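Uncharacterized protein (Bacteroides eggerthii DSM 20697, PDB 4ECO) is of unknown function but, as a leucine-rich repeat protein, probably binds other proteins. Local coordinates at residues Thr501-Asp506 and Asn523-Phe528; Lys527-Pro532 and Lys539-Arg544. All coordinates share one frame; numbering follows the deposited sequence.

Interactions 1 and 2 follow one another along the C-terminal part of a leucine-rich repeat solenoid and exemplify its stacking principle, between successive loops and between a loop and the strand that follows it. In chain order, interaction 1 comes first: it joins the loop after strand 492-494 to the equivalent loop after strand 517-519, so it lies between neighbouring turns. Interaction 2 then takes up the chain at Lys527 and Phe528, which both contacts share, and crosses to strand 540-542, which pairs in parallel with strand 517-519. Their centres are about 9 Å apart, and the buried Leu503 and Pro532 side chains touch where they meet, CD1 to CG 3.8 Å. One loop thus packs against the loop before it and the strand after it.

Interaction 1: residues Thr501-Asp506 and Asn523-Phe528; sequences TKLSDD and NSFSKF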
loop_
_atom_site.group_PDB
_atom_site.type_symbol
_atom_site.label_atom_id
_atom_site.label_comp_id
_atom_site.label_asym_id
_atom_site.label_seq_id
_atom_site.Cartn_x
_atom_site.Cartn_y
_atom_site.Cartn_z
ATOM N N THR A 501 -26.972 20.489 8.548
ATOM C CA THR A 501 -28.227 20.862 9.241
ATOM C C THR A 501 -29.421 20.226 8.567
ATOM O O THR A 501 -30.486 20.104 9.198
ATOM C CB THR A 501 -28.434 22.377 9.295
ATOM O OG1 THR A 501 -28.240 22.906 7.986
ATOM C CG2 THR A 501 -27.507 23.073 10.294
ATOM N N LYS A 502 -29.255 19.805 7.288
ATOM C CA LYS A 502 -30.340 19.222 6.509
ATOM C C LYS A 502 -29.911 18.164 5.529
ATOM O O LYS A 502 -28.846 18.244 4.925
ATOM C CB LYS A 502 -31.066 20.313 5.694
ATOM C CG LYS A 502 -32.484 20.616 6.145
ATOM C CD LYS A 502 -32.963 21.974 5.601
ATOM C CE LYS A 502 -32.295 23.178 6.254
ATOM N NZ LYS A 502 -32.734 24.467 5.650
ATOM N N LEU A 503 -30.820 17.215 5.313
ATOM C CA LEU A 503 -30.699 16.208 4.280
ATOM C C LEU A 503 -31.850 16.481 3.275
ATOM O O LEU A 503 -32.198 17.655 3.075
ATOM C CB LEU A 503 -30.671 14.768 4.839
ATOM C CG LEU A 503 -29.481 14.375 5.758
ATOM C CD1 LEU A 503 -29.510 12.904 6.037
ATOM C CD2 LEU A 503 -28.113 14.735 5.156
ATOM N N SER A 504 -32.405 15.444 2.621
ATOM C CA SER A 504 -33.479 15.525 1.621
ATOM C C SER A 504 -34.155 14.196 1.531
ATOM O O SER A 504 -33.688 13.239 2.156
ATOM C CB SER A 504 -32.936 15.935 0.254
ATOM O OG SER A 504 -31.872 15.090 -0.160
ATOM N N ASP A 505 -35.229 14.096 0.731
ATOM C CA ASP A 505 -35.960 12.837 0.573
ATOM C C ASP A 505 -35.183 11.871 -0.310
ATOM O O ASP A 505 -35.644 10.754 -0.563
ATOM C CB ASP A 505 -37.359 13.090 0.029
ATOM C CG ASP A 505 -38.278 13.682 1.067
ATOM O OD1 ASP A 505 -37.764 14.159 2.124
ATOM O OD2 ASP A 505 -39.505 13.704 0.823
ATOM N N ASP A 506 -33.966 12.292 -0.714
ATOM C CA ASP A 506 -32.997 11.485 -1.438
ATOM C C ASP A 506 -32.534 10.325 -0.586
ATOM O O ASP A 506 -31.921 9.406 -1.115
ATOM C CB ASP A 506 -31.758 12.330 -1.832
ATOM C CG ASP A 506 -31.896 13.288 -2.997
ATOM O OD1 ASP A 506 -33.025 13.408 -3.546
ATOM O OD2 ASP A 506 -30.879 13.921 -3.368
ATOM N N ASN A 523 -22.059 16.847 13.565
ATOM C CA ASN A 523 -22.699 17.692 12.587
ATOM C C ASN A 523 -23.549 18.746 13.319
ATOM O O ASN A 523 -23.327 18.988 14.504
ATOM C CB ASN A 523 -23.492 16.855 11.580
ATOM C CG ASN A 523 -22.640 16.459 10.397
ATOM O OD1 ASN A 523 -22.276 17.293 9.570
ATOM N ND2 ASN A 523 -22.289 15.187 10.295
ATOM N N SER A 524 -24.466 19.421 12.624
ATOM C CA SER A 524 -25.172 20.532 13.249
ATOM C C SER A 524 -26.689 20.413 13.179
ATOM O O SER A 524 -27.370 21.430 13.236
ATOM C CB SER A 524 -24.731 21.831 12.585
ATOM O OG SER A 524 -23.317 21.930 12.646
ATOM N N PHE A 525 -27.214 19.196 13.129
ATOM C CA PHE A 525 -28.657 18.974 13.107
ATOM C C PHE A 525 -29.306 19.418 14.393
ATOM O O PHE A 525 -28.836 19.046 15.474
ATOM C CB PHE A 525 -28.989 17.475 12.877
ATOM C CG PHE A 525 -28.655 16.989 11.491
ATOM C CD1 PHE A 525 -29.532 17.213 10.424
ATOM C CD2 PHE A 525 -27.449 16.343 11.237
ATOM C CE1 PHE A 525 -29.206 16.790 9.126
ATOM C CE2 PHE A 525 -27.118 15.934 9.943
ATOM C CZ PHE A 525 -27.998 16.153 8.898
ATOM N N SER A 526 -30.392 20.195 14.268
ATOM C CA SER A 526 -31.250 20.615 15.386
ATOM C C SER A 526 -32.613 19.918 15.236
ATOM O O SER A 526 -33.282 19.626 16.245
ATOM C CB SER A 526 -31.384 22.125 15.443
ATOM O OG SER A 526 -31.615 22.606 14.133
ATOM N N LYS A 527 -32.972 19.611 13.957
ATOM C CA LYS A 527 -34.135 18.847 13.504
ATOM C C LYS A 527 -33.642 17.511 13.014
ATOM O O LYS A 527 -32.805 17.473 12.102
ATOM C CB LYS A 527 -34.916 19.590 12.396
ATOM C CG LYS A 527 -36.260 18.921 12.045
ATOM C CD LYS A 527 -36.675 19.097 10.586
ATOM C CE LYS A 527 -37.403 20.404 10.279
ATOM N NZ LYS A 527 -38.809 20.422 10.791
ATOM N N PHE A 528 -34.153 16.418 13.591
ATOM C CA PHE A 528 -33.698 15.076 13.268
ATOM C C PHE A 528 -33.872 14.704 11.769
ATOM O O PHE A 528 -34.991 14.719 11.252
ATOM C CB PHE A 528 -34.406 14.022 14.133
ATOM C CG PHE A 528 -33.579 12.759 14.274
ATOM C CD1 PHE A 528 -33.528 11.820 13.246
ATOM C CD2 PHE A 528 -32.807 12.538 15.410
ATOM C CE1 PHE A 528 -32.717 10.693 13.354
ATOM C CE2 PHE A 528 -32.008 11.415 15.516
ATOM C CZ PHE A 528 -31.981 10.492 14.498
#
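Thr501 meets both Ser524 and Phe525, and its methyl does the side-chain part: CG2 lies 3.4 Å from Ser524 O and also touches Ser524 CB. The hydroxyl goes elsewhere, OG1 being hydrogen-bonded to the carbonyl of Thr470 in the preceding coil, while Ser524 OG is bonded to the carbonyl of Arg547 in the following one. Thr501 CA lies over one face of the Phe525 ring, and the carbonyl O of Thr501 is 3.3 Å from Phe525 CD1. Next, Lys502 N comes obliquely to Phe525 CE1, 3.5 Å away; the lysine side chain departs from the contact. Leu503 completes the path with its branched end. Its CG is 3.9 Å from Phe525 CZ, and CD2 is about as close, the two side chains crossing at roughly a right angle. Phe525 reaches this far because CG stands anti to its own carbonyl carbon (chi1 -69°), which lays the ring along the peptides from Thr501 to Leu503. No hydrogen bond joins the two segments directly. An aromatic side chain packed against the backbone of the preceding loop is consistent with the coil-on-coil stacking of a leucine-rich repeat solenoid.

Interaction 2: residues Lys527-Pro532 and Lys539-Arg544; sequences KFPTQP and KGFGIR
The hydrophobic core of the leucine-rich repeat solenoid is the setting here, where side chains from strand 540-542 and the residue just after it meet those of the preceding loop. Phe528 and Phe541 enter from opposite directions and form an aromatic pair whose planes are near parallel, at 24°, but slid so far that they barely overlap, with centroids 5.4 Å apart. Contact therefore falls to the ends of the rings, Phe528 CZ lying 3.4 Å from Phe541 CE1. In both residues CG is anti to the backbone N (chi1 -155° and -162°), which carries each ring toward the opposite segment. Pro532 adds its CB at the edge of the Phe541 ring, near its plane, 4.0 Å from CE2. Pro529, the centre of an inverse gamma turn, brings its carbonyl O to 3.8 Å from Phe541 CZ. Beyond the segments, Ile518 and Leu571 of the two flanking strands also touch Phe541, so Phe541 is also packed against both neighbouring strands. Ile543 divides its work between two branches: CG2 packs obliquely against the Phe528 ring, 3.6 Å from CE2, whereas CD1 abuts the CG-CD side of Pro529, 3.7 Å from its CD.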
loop_
_atom_site.group_PDB
_atom_site.type_symbol
_atom_site.label_atom_id
_atom_site.label_comp_id
_atom_site.label_asym_id
_atom_site.label_seq_id
_atom_site.Cartn_x
_atom_site.Cartn_y
_atom_site.Cartn_z
ATOM N N LYS A 527 -32.972 19.611 13.957
ATOM C CA LYS A 527 -34.135 18.847 13.504
ATOM C C LYS A 527 -33.642 17.511 13.014
ATOM O O LYS A 527 -32.805 17.473 12.102
ATOM C CB LYS A 527 -34.916 19.590 12.396
ATOM C CG LYS A 527 -36.260 18.921 12.045
ATOM C CD LYS A 527 -36.675 19.097 10.586
ATOM C CE LYS A 527 -37.403 20.404 10.279
ATOM N NZ LYS A 527 -38.809 20.422 10.791
ATOM N N PHE A 528 -34.153 16.418 13.591
ATOM C CA PHE A 528 -33.698 15.076 13.268
ATOM C C PHE A 528 -33.872 14.704 11.769
ATOM O O PHE A 528 -34.991 14.719 11.252
ATOM C CB PHE A 528 -34.406 14.022 14.133
ATOM C CG PHE A 528 -33.579 12.759 14.274
ATOM C CD1 PHE A 528 -33.528 11.820 13.246
ATOM C CD2 PHE A 528 -32.807 12.538 15.410
ATOM C CE1 PHE A 528 -32.717 10.693 13.354
ATOM C CE2 PHE A 528 -32.008 11.415 15.516
ATOM C CZ PHE A 528 -31.981 10.492 14.498
ATOM N N PRO A 529 -32.767 14.304 11.082
ATOM C CA PRO A 529 -32.898 13.850 9.686
ATOM C C PRO A 529 -33.483 12.433 9.670
ATOM O O PRO A 529 -32.764 11.430 9.758
ATOM C CB PRO A 529 -31.462 13.918 9.152
ATOM C CG PRO A 529 -30.606 13.713 10.354
ATOM C CD PRO A 529 -31.366 14.199 11.556
ATOM N N THR A 530 -34.812 12.361 9.633
ATOM C CA THR A 530 -35.512 11.087 9.697
ATOM C C THR A 530 -35.486 10.337 8.353
ATOM O O THR A 530 -35.745 9.136 8.343
ATOM C CB THR A 530 -36.971 11.317 10.161
ATOM O OG1 THR A 530 -37.607 12.260 9.294
ATOM C CG2 THR A 530 -37.069 11.819 11.604
ATOM N N GLN A 531 -35.199 11.029 7.227
ATOM C CA GLN A 531 -35.242 10.468 5.866
ATOM C C GLN A 531 -34.474 9.128 5.746
ATOM O O GLN A 531 -35.077 8.189 5.214
ATOM C CB GLN A 531 -34.728 11.457 4.803
ATOM C CG GLN A 531 -35.442 12.795 4.779
ATOM C CD GLN A 531 -34.749 13.859 5.592
ATOM O OE1 GLN A 531 -34.200 13.609 6.670
ATOM N NE2 GLN A 531 -34.790 15.098 5.110
ATOM N N PRO A 532 -33.210 8.964 6.246
ATOM C CA PRO A 532 -32.532 7.659 6.086
ATOM C C PRO A 532 -33.185 6.517 6.890
ATOM O O PRO A 532 -32.843 5.350 6.659
ATOM C CB PRO A 532 -31.099 7.930 6.591
ATOM C CG PRO A 532 -30.936 9.412 6.560
ATOM C CD PRO A 532 -32.300 9.946 6.877
ATOM N N LYS A 539 -29.198 -0.912 9.258
ATOM C CA LYS A 539 -28.683 -1.619 10.422
ATOM C C LYS A 539 -28.107 -0.666 11.480
ATOM O O LYS A 539 -28.225 -0.955 12.672
ATOM C CB LYS A 539 -27.599 -2.616 9.989
ATOM C CG LYS A 539 -27.964 -4.082 10.191
ATOM C CD LYS A 539 -26.743 -4.984 10.028
ATOM C CE LYS A 539 -26.437 -5.287 8.583
ATOM N NZ LYS A 539 -25.027 -5.707 8.387
ATOM N N GLY A 540 -27.475 0.427 11.050
ATOM C CA GLY A 540 -26.871 1.386 11.974
ATOM C C GLY A 540 -27.023 2.855 11.632
ATOM O O GLY A 540 -26.907 3.248 10.470
ATOM N N PHE A 541 -27.226 3.677 12.671
ATOM C CA PHE A 541 -27.419 5.121 12.584
ATOM C C PHE A 541 -26.618 5.835 13.671
ATOM O O PHE A 541 -26.729 5.480 14.849
ATOM C CB PHE A 541 -28.921 5.463 12.720
ATOM C CG PHE A 541 -29.294 6.837 12.235
ATOM C CD1 PHE A 541 -29.167 7.944 13.069
ATOM C CD2 PHE A 541 -29.753 7.032 10.938
ATOM C CE1 PHE A 541 -29.489 9.232 12.608
ATOM C CE2 PHE A 541 -30.083 8.316 10.475
ATOM C CZ PHE A 541 -29.964 9.407 11.317
ATOM N N GLY A 542 -25.830 6.827 13.263
ATOM C CA GLY A 542 -25.002 7.631 14.151
ATOM C C GLY A 542 -25.337 9.102 14.024
ATOM O O GLY A 542 -25.389 9.634 12.906
ATOM N N ILE A 543 -25.616 9.753 15.168
ATOM C CA ILE A 543 -25.971 11.165 15.202
ATOM C C ILE A 543 -25.425 11.758 16.524
ATOM O O ILE A 543 -26.012 12.665 17.109
ATOM C CB ILE A 543 -27.511 11.407 14.958
ATOM C CG1 ILE A 543 -27.851 12.870 14.563
ATOM C CG2 ILE A 543 -28.475 10.790 16.016
ATOM C CD1 ILE A 543 -28.311 12.993 13.212
ATOM N N ARG A 544 -24.263 11.244 16.958
ATOM C CA ARG A 544 -23.554 11.706 18.149
ATOM C C ARG A 544 -23.036 13.146 17.991
ATOM O O ARG A 544 -22.835 13.611 16.864
ATOM C CB ARG A 544 -22.370 10.781 18.439
ATOM C CG ARG A 544 -22.660 9.569 19.320
ATOM C CD ARG A 544 -21.372 8.857 19.749
ATOM N NE ARG A 544 -20.389 9.805 20.290
ATOM C CZ ARG A 544 -20.276 10.142 21.568
ATOM N NH1 ARG A 544 -21.050 9.575 22.482
ATOM N NH2 ARG A 544 -19.379 11.035 21.944
#